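Local coordinates for copper-containing nitrite reductase (Hyphomicrobium denitrificans 1NES1, PDB 6TFO), which probably catalyses the one-electron reduction of nitrite to nitric oxide, using copper ions and electrons from cytochrome c, at residues 239-242 with 243-247; 266-269 with 270-274; 314-318 with 319-323. All coordinates share one frame; numbering follows the deposited sequence.

Interaction 1 (239-242 with 243-247); sequences TQTD and PGAET
T241 and T247 meet through their hydroxyls. From CB of T241 two branches part. OG1 accepts a hydrogen bond from T247 OG1 at 2.7 Å and donates its own proton back along the chain to T239 O, at 2.6 Å. T241 OG1 stands above the T239 carbonyl plane, 61° out of it. The other branch, CG2, lies anti to the backbone N (the OG1 torsion, chi1, is -48°), which carries it over the A245 backbone, 3.3 Å from A245 O. T247 OG1 also packs on T239 CA, while its CG2 methyl rests 3.8 Å from Q240 O. A valine at T241 would probably leave the T247 hydroxyl without its acceptor and T239 O without this donor. Further out, A245 N bonds to D242 O at 3.1 Å and closes the bend, and the A245 methyl, CB, lies 3.2 Å from the same D242 O. G244 has a positive phi of 73°, as suits the third position of the turn. Outside the pair, T241 and T247 both pack on L212 of strand 207-214. D242 to A245 form a type II beta turn, flanked by T241 and T247, that leads into edge strand 246-252 of a cupredoxin domain.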
loop_
_atom_site.group_PDB
_atom_site.type_symbol
_atom_site.label_atom_id
_atom_site.label_comp_id
_atom_site.label_asym_id
_atom_site.label_seq_id
_atom_site.Cartn_x
_atom_site.Cartn_y
_atom_site.Cartn_z
ATOM N N THR C 239 -0.956 -47.240 15.212
ATOM C CA THR C 239 -2.180 -47.030 14.377
ATOM C C THR C 239 -1.946 -46.039 13.226
ATOM O O THR C 239 -2.953 -45.604 12.621
ATOM C CB THR C 239 -3.391 -46.612 15.231
ATOM O OG1 THR C 239 -3.072 -45.476 16.039
ATOM C CG2 THR C 239 -3.864 -47.747 16.113
ATOM N N GLN C 240 -0.694 -45.702 12.903
ATOM C CA GLN C 240 -0.369 -44.875 11.705
ATOM C C GLN C 240 -0.742 -45.732 10.495
ATOM O O GLN C 240 0.013 -46.663 10.180
ATOM C CB GLN C 240 1.097 -44.440 11.685
ATOM C CG GLN C 240 1.487 -43.524 12.839
ATOM C CD GLN C 240 0.837 -42.161 12.818
ATOM O OE1 GLN C 240 0.819 -41.478 11.798
ATOM N NE2 GLN C 240 0.325 -41.737 13.965
ATOM N N THR C 241 -1.893 -45.461 9.887
ATOM C CA THR C 241 -2.540 -46.337 8.875
ATOM C C THR C 241 -2.534 -45.648 7.499
ATOM O O THR C 241 -3.161 -44.555 7.367
ATOM C CB THR C 241 -3.977 -46.662 9.293
ATOM O OG1 THR C 241 -3.962 -47.063 10.664
ATOM C CG2 THR C 241 -4.609 -47.722 8.419
ATOM N N ASP C 242 -1.872 -46.263 6.505
ATOM C CA ASP C 242 -1.874 -45.756 5.108
ATOM C C ASP C 242 -3.304 -45.837 4.585
ATOM O O ASP C 242 -4.108 -46.606 5.103
ATOM C CB ASP C 242 -0.913 -46.538 4.218
ATOM C CG ASP C 242 0.548 -46.257 4.525
ATOM O OD1 ASP C 242 0.849 -45.198 5.137
ATOM O OD2 ASP C 242 1.377 -47.105 4.160
ATOM N N PRO C 243 -3.681 -45.008 3.587
ATOM C CA PRO C 243 -4.980 -45.143 2.931
ATOM C C PRO C 243 -5.225 -46.541 2.344
ATOM O O PRO C 243 -4.317 -47.139 1.815
ATOM C CB PRO C 243 -4.917 -44.089 1.813
ATOM C CG PRO C 243 -3.964 -43.044 2.353
ATOM C CD PRO C 243 -2.917 -43.848 3.106
ATOM N N GLY C 244 -6.459 -47.031 2.474
ATOM C CA GLY C 244 -6.862 -48.380 2.038
ATOM C C GLY C 244 -6.321 -49.486 2.943
ATOM O O GLY C 244 -6.672 -50.641 2.674
ATOM N N ALA C 245 -5.519 -49.163 3.971
ATOM C CA ALA C 245 -4.848 -50.127 4.876
ATOM C C ALA C 245 -5.587 -50.198 6.218
ATOM O O ALA C 245 -6.581 -49.460 6.421
ATOM C CB ALA C 245 -3.397 -49.752 5.076
ATOM N N GLU C 246 -5.142 -51.099 7.091
ATOM C CA GLU C 246 -5.750 -51.339 8.426
ATOM C C GLU C 246 -4.628 -51.605 9.427
ATOM O O GLU C 246 -3.663 -52.320 9.071
ATOM C CB GLU C 246 -6.732 -52.508 8.401
ATOM C CG GLU C 246 -7.418 -52.705 9.735
ATOM C CD GLU C 246 -8.244 -53.960 9.874
ATOM O OE1 GLU C 246 -8.249 -54.526 10.970
ATOM O OE2 GLU C 246 -8.899 -54.332 8.891
ATOM N N THR C 247 -4.718 -50.982 10.599
ATOM C CA THR C 247 -3.876 -51.314 11.772
ATOM C C THR C 247 -4.805 -51.902 12.825
ATOM O O THR C 247 -6.004 -51.561 12.831
ATOM C CB THR C 247 -3.081 -50.115 12.308
ATOM O OG1 THR C 247 -3.998 -49.041 12.573
ATOM C CG2 THR C 247 -1.993 -49.701 11.343
#

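Interaction 2 (266-269 with 270-274); sequences PSVP and NHITN. With CU (copper (II) ion), chain J.
V268 lays its CG1 methyl against CD1 of I272, one helical turn on, at 3.7 Å. The two side chains cross at a slant. CG1 of V268 stands anti to the backbone N (chi1 178°), which directs it along the helix toward I272. Both residues also touch H262 of the same chain and L421 of the second subunit, so this small apolar patch lies at the subunit interface. Along the backbone, I272 N donates to V268 O at 2.8 Å, and T273 N donates to P269 O at 2.9 Å in a nearly straight bond of 175°. S267 takes the N-cap position and follows a cis peptide bond. Its CB packs on CB of N270 at 3.7 Å. This short helix, 268-274, belongs to the ligand loop of a type 1 copper site in a cupredoxin domain. H271 reaches out from its first turn and binds the copper through ND1 at 2.1 Å; H222, C263 and M276 complete the site. The far nitrogen of the ring, NE2, lies 3.5 Å from P266 O, and that carbonyl accepts a hydrogen bond from S104 of the second subunit. The H271 ring meets the W189 ring obliquely and the H222 ring more steeply. T273 turns its hydroxyl off the helix to E301 O, while its CG2 methyl packs 3.4 Å from P269 O.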
loop_
_atom_site.group_PDB
_atom_site.type_symbol
_atom_site.label_atom_id
_atom_site.label_comp_id
_atom_site.label_asym_id
_atom_site.label_seq_id
_atom_site.Cartn_x
_atom_site.Cartn_y
_atom_site.Cartn_z
ATOM N N PRO C 266 0.861 -36.229 12.058
ATOM C CA PRO C 266 1.202 -34.815 11.866
ATOM C C PRO C 266 0.571 -34.241 10.589
ATOM O O PRO C 266 0.428 -34.979 9.615
ATOM C CB PRO C 266 2.733 -34.825 11.745
ATOM C CG PRO C 266 3.182 -36.189 12.264
ATOM C CD PRO C 266 2.030 -37.121 11.985
ATOM N N SER C 267 0.147 -32.959 10.562
ATOM C CA SER C 267 0.016 -32.050 11.692
ATOM C C SER C 267 -1.183 -32.489 12.525
ATOM O O SER C 267 -2.326 -32.539 11.991
ATOM C CB SER C 267 -0.153 -30.618 11.218
ATOM O OG SER C 267 -0.425 -29.713 12.279
ATOM N N VAL C 268 -0.936 -32.785 13.791
ATOM C CA VAL C 268 -2.002 -33.263 14.711
ATOM C C VAL C 268 -3.046 -32.156 14.831
ATOM O O VAL C 268 -4.236 -32.416 14.649
ATOM C CB VAL C 268 -1.404 -33.721 16.054
ATOM C CG1 VAL C 268 -2.478 -34.168 17.028
ATOM C CG2 VAL C 268 -0.381 -34.823 15.849
ATOM N N PRO C 269 -2.644 -30.883 15.057
ATOM C CA PRO C 269 -3.607 -29.780 15.113
ATOM C C PRO C 269 -4.519 -29.740 13.874
ATOM O O PRO C 269 -5.681 -29.430 14.018
ATOM C CB PRO C 269 -2.739 -28.521 15.155
ATOM C CG PRO C 269 -1.396 -28.993 15.688
ATOM C CD PRO C 269 -1.253 -30.430 15.235
ATOM N N ASN C 270 -3.967 -30.063 12.694
ATOM C CA ASN C 270 -4.691 -30.065 11.394
ATOM C C ASN C 270 -5.730 -31.187 11.416
ATOM O O ASN C 270 -6.916 -30.913 11.144
ATOM C CB ASN C 270 -3.724 -30.206 10.211
ATOM C CG ASN C 270 -4.377 -30.051 8.850
ATOM O OD1 ASN C 270 -5.556 -29.704 8.743
ATOM N ND2 ASN C 270 -3.605 -30.300 7.802
ATOM N N HIS C 271 -5.296 -32.406 11.727
ATOM C CA HIS C 271 -6.180 -33.598 11.843
ATOM C C HIS C 271 -7.294 -33.318 12.862
ATOM O O HIS C 271 -8.440 -33.694 12.605
ATOM C CB HIS C 271 -5.337 -34.831 12.174
ATOM C CG HIS C 271 -4.504 -35.272 11.024
ATOM N ND1 HIS C 271 -4.867 -36.331 10.224
ATOM C CD2 HIS C 271 -3.344 -34.800 10.527
ATOM C CE1 HIS C 271 -3.966 -36.492 9.276
ATOM N NE2 HIS C 271 -3.017 -35.573 9.453
ATOM N N ILE C 272 -6.983 -32.617 13.949
ATOM C CA ILE C 272 -7.986 -32.321 15.010
ATOM C C ILE C 272 -8.989 -31.281 14.501
ATOM O O ILE C 272 -10.195 -31.619 14.498
ATOM C CB ILE C 272 -7.314 -31.956 16.344
ATOM C CG1 ILE C 272 -6.651 -33.191 16.966
ATOM C CG2 ILE C 272 -8.310 -31.312 17.303
ATOM C CD1 ILE C 272 -5.726 -32.864 18.119
ATOM N N THR C 273 -8.549 -30.101 14.035
ATOM C CA THR C 273 -9.472 -29.036 13.531
ATOM C C THR C 273 -10.421 -29.610 12.471
ATOM O O THR C 273 -11.603 -29.187 12.433
ATOM C CB THR C 273 -8.746 -27.787 13.000
ATOM O OG1 THR C 273 -9.755 -26.852 12.615
ATOM C CG2 THR C 273 -7.834 -28.047 11.825
ATOM N N ASN C 274 -9.928 -30.535 11.644
ATOM C CA ASN C 274 -10.682 -31.100 10.492
ATOM C C ASN C 274 -11.780 -32.041 10.979
ATOM O O ASN C 274 -12.707 -32.280 10.188
ATOM C CB ASN C 274 -9.738 -31.770 9.494
ATOM C CG ASN C 274 -9.092 -30.775 8.548
ATOM O OD1 ASN C 274 -8.398 -31.175 7.623
ATOM N ND2 ASN C 274 -9.289 -29.492 8.784
HETATM CU CU CU J . -5.955 -38.038 10.856
#

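Interaction 3 (314-318 with 319-323); sequences QEMDY and EKLIS
D317 O is gripped by two backbone N-H groups. L321 N donates at 3.1 Å, nearly in line with the carbonyl bond, and K320 N adds a weak bond. K320 N is shared: it also donates to D317 OD1 at 3.3 Å, coming from above the carboxylate plane, 60° out of it. D317 is the N-cap residue, and this is its capping bond. CG of D317 is anti to its own backbone N (chi1 -175°), which swings the carboxylate forward over the first turn. The other oxygen, OD2, lies alongside the extended chain of K320, 3.3 Å from its CE. The salt bridge to K320 NZ is long, at 4.0 Å; K320 NZ also hydrogen-bonds to T304 O and V305 O and forms a salt bridge with E327. The negative charge of D317 near the amino end of the helix probably suits the helix dipole. Y318 carries the apolar side of the turn. I322 sets its CG2 methyl over one face of the ring, offset toward the rim, in a CH-pi contact 3.8 Å from the centroid. The nearest ring atom is CZ, at 3.4 Å. In the backbone of the same turn, I322 N donates to Y318 O at 3.1 Å in a bond of 172°. L321 brings CD2 to M316 SD and to Y318 CD1, both as loose packing. The second subunit comes close here: its S100 bonds to Y318 N and its H426 to I322 O. The whole is an Asp-capped first turn of the short helix 318-323, set at the subunit interface.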
loop_
_atom_site.group_PDB
_atom_site.type_symbol
_atom_site.label_atom_id
_atom_site.label_comp_id
_atom_site.label_asym_id
_atom_site.label_seq_id
_atom_site.Cartn_x
_atom_site.Cartn_y
_atom_site.Cartn_z
ATOM N N GLN C 314 -15.369 -23.406 1.939
ATOM C CA GLN C 314 -14.305 -22.843 2.802
ATOM C C GLN C 314 -13.072 -23.765 2.760
ATOM O O GLN C 314 -13.220 -24.974 2.572
ATOM C CB GLN C 314 -14.862 -22.589 4.196
ATOM C CG GLN C 314 -15.821 -21.400 4.262
ATOM C CD GLN C 314 -15.125 -20.127 4.690
ATOM O OE1 GLN C 314 -14.007 -19.851 4.262
ATOM N NE2 GLN C 314 -15.780 -19.327 5.527
ATOM N N GLU C 315 -11.883 -23.187 2.902
ATOM C CA GLU C 315 -10.589 -23.907 2.888
ATOM C C GLU C 315 -9.797 -23.531 4.135
ATOM O O GLU C 315 -10.023 -22.453 4.703
ATOM C CB GLU C 315 -9.783 -23.527 1.645
ATOM C CG GLU C 315 -10.361 -24.078 0.356
ATOM C CD GLU C 315 -9.465 -23.801 -0.839
ATOM O OE1 GLU C 315 -9.534 -22.668 -1.378
ATOM O OE2 GLU C 315 -8.651 -24.692 -1.187
ATOM N N MET C 316 -8.852 -24.382 4.495
ATOM C CA MET C 316 -8.086 -24.263 5.756
ATOM C C MET C 316 -7.006 -23.192 5.576
ATOM O O MET C 316 -6.375 -23.147 4.497
ATOM C CB MET C 316 -7.469 -25.617 6.111
ATOM C CG MET C 316 -6.984 -25.718 7.523
ATOM S SD MET C 316 -5.279 -26.222 7.491
ATOM C CE MET C 316 -4.578 -24.596 7.327
ATOM N N ASP C 317 -6.807 -22.368 6.598
ATOM C CA ASP C 317 -5.821 -21.266 6.590
ATOM C C ASP C 317 -4.715 -21.614 7.583
ATOM O O ASP C 317 -4.927 -21.421 8.790
ATOM C CB ASP C 317 -6.531 -19.952 6.906
ATOM C CG ASP C 317 -5.615 -18.758 6.805
ATOM O OD1 ASP C 317 -4.429 -18.928 7.098
ATOM O OD2 ASP C 317 -6.095 -17.671 6.422
ATOM N N TYR C 318 -3.569 -22.100 7.101
ATOM C CA TYR C 318 -2.473 -22.595 7.976
ATOM C C TYR C 318 -2.043 -21.487 8.935
ATOM O O TYR C 318 -1.854 -21.789 10.108
ATOM C CB TYR C 318 -1.252 -23.135 7.219
ATOM C CG TYR C 318 -0.340 -23.960 8.096
ATOM C CD1 TYR C 318 -0.809 -25.141 8.647
ATOM C CD2 TYR C 318 0.952 -23.555 8.430
ATOM C CE1 TYR C 318 -0.033 -25.906 9.507
ATOM C CE2 TYR C 318 1.762 -24.334 9.249
ATOM C CZ TYR C 318 1.261 -25.510 9.808
ATOM O OH TYR C 318 1.964 -26.328 10.665
ATOM N N GLU C 319 -1.888 -20.249 8.474
ATOM C CA GLU C 319 -1.362 -19.170 9.355
ATOM C C GLU C 319 -2.356 -18.920 10.491
ATOM O O GLU C 319 -1.896 -18.624 11.584
ATOM C CB GLU C 319 -1.027 -17.880 8.605
ATOM C CG GLU C 319 0.412 -17.440 8.863
ATOM C CD GLU C 319 1.493 -18.376 8.303
ATOM O OE1 GLU C 319 2.062 -18.030 7.230
ATOM O OE2 GLU C 319 1.762 -19.461 8.917
ATOM N N LYS C 320 -3.659 -19.077 10.254
ATOM C CA LYS C 320 -4.700 -18.898 11.296
ATOM C C LYS C 320 -4.628 -20.060 12.306
ATOM O O LYS C 320 -4.703 -19.800 13.520
ATOM C CB LYS C 320 -6.080 -18.771 10.651
ATOM C CG LYS C 320 -6.378 -17.393 10.080
ATOM C CD LYS C 320 -7.717 -17.342 9.418
ATOM C CE LYS C 320 -7.952 -16.061 8.642
ATOM N NZ LYS C 320 -9.331 -16.048 8.097
ATOM N N LEU C 321 -4.459 -21.288 11.820
ATOM C CA LEU C 321 -4.353 -22.504 12.664
ATOM C C LEU C 321 -3.170 -22.356 13.631
ATOM O O LEU C 321 -3.409 -22.446 14.840
ATOM C CB LEU C 321 -4.220 -23.747 11.775
ATOM C CG LEU C 321 -4.057 -25.069 12.523
ATOM C CD1 LEU C 321 -5.235 -25.335 13.440
ATOM C CD2 LEU C 321 -3.868 -26.218 11.554
ATOM N N ILE C 322 -1.954 -22.110 13.150
ATOM C CA ILE C 322 -0.742 -22.062 14.028
ATOM C C ILE C 322 -0.751 -20.805 14.910
ATOM O O ILE C 322 0.001 -20.780 15.901
ATOM C CB ILE C 322 0.577 -22.205 13.238
ATOM C CG1 ILE C 322 0.847 -21.024 12.303
ATOM C CG2 ILE C 322 0.593 -23.542 12.514
ATOM C CD1 ILE C 322 2.257 -21.035 11.716
ATOM N N SER C 323 -1.552 -19.793 14.580
ATOM C CA SER C 323 -1.675 -18.524 15.355
ATOM C C SER C 323 -2.917 -18.555 16.246
ATOM O O SER C 323 -3.120 -17.571 16.974
ATOM C CB SER C 323 -1.738 -17.312 14.459
ATOM O OG SER C 323 -0.711 -17.328 13.487
#

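How the interactions relate
The three contacts follow one another along the chain. Interaction 2 is the one that supplies a copper ligand. Interaction 1 lies on the same side of the chain's centre, with its centre about 17 Å from that of interaction 2 and nearest atoms about 5 Å apart. It still borders the same type 1 site: the Q240 side chain is about 8 Å from the copper bound by H271 and about 6 Å from the side chain of C263. Interaction 3 touches interaction 2. L321 CD2 packs 3.9 Å from N270 CA, so the two short helices lie against each other, and both meet the second subunit. The L321 side chain is about 12 Å from that copper. Interactions 1 and 3 do not touch.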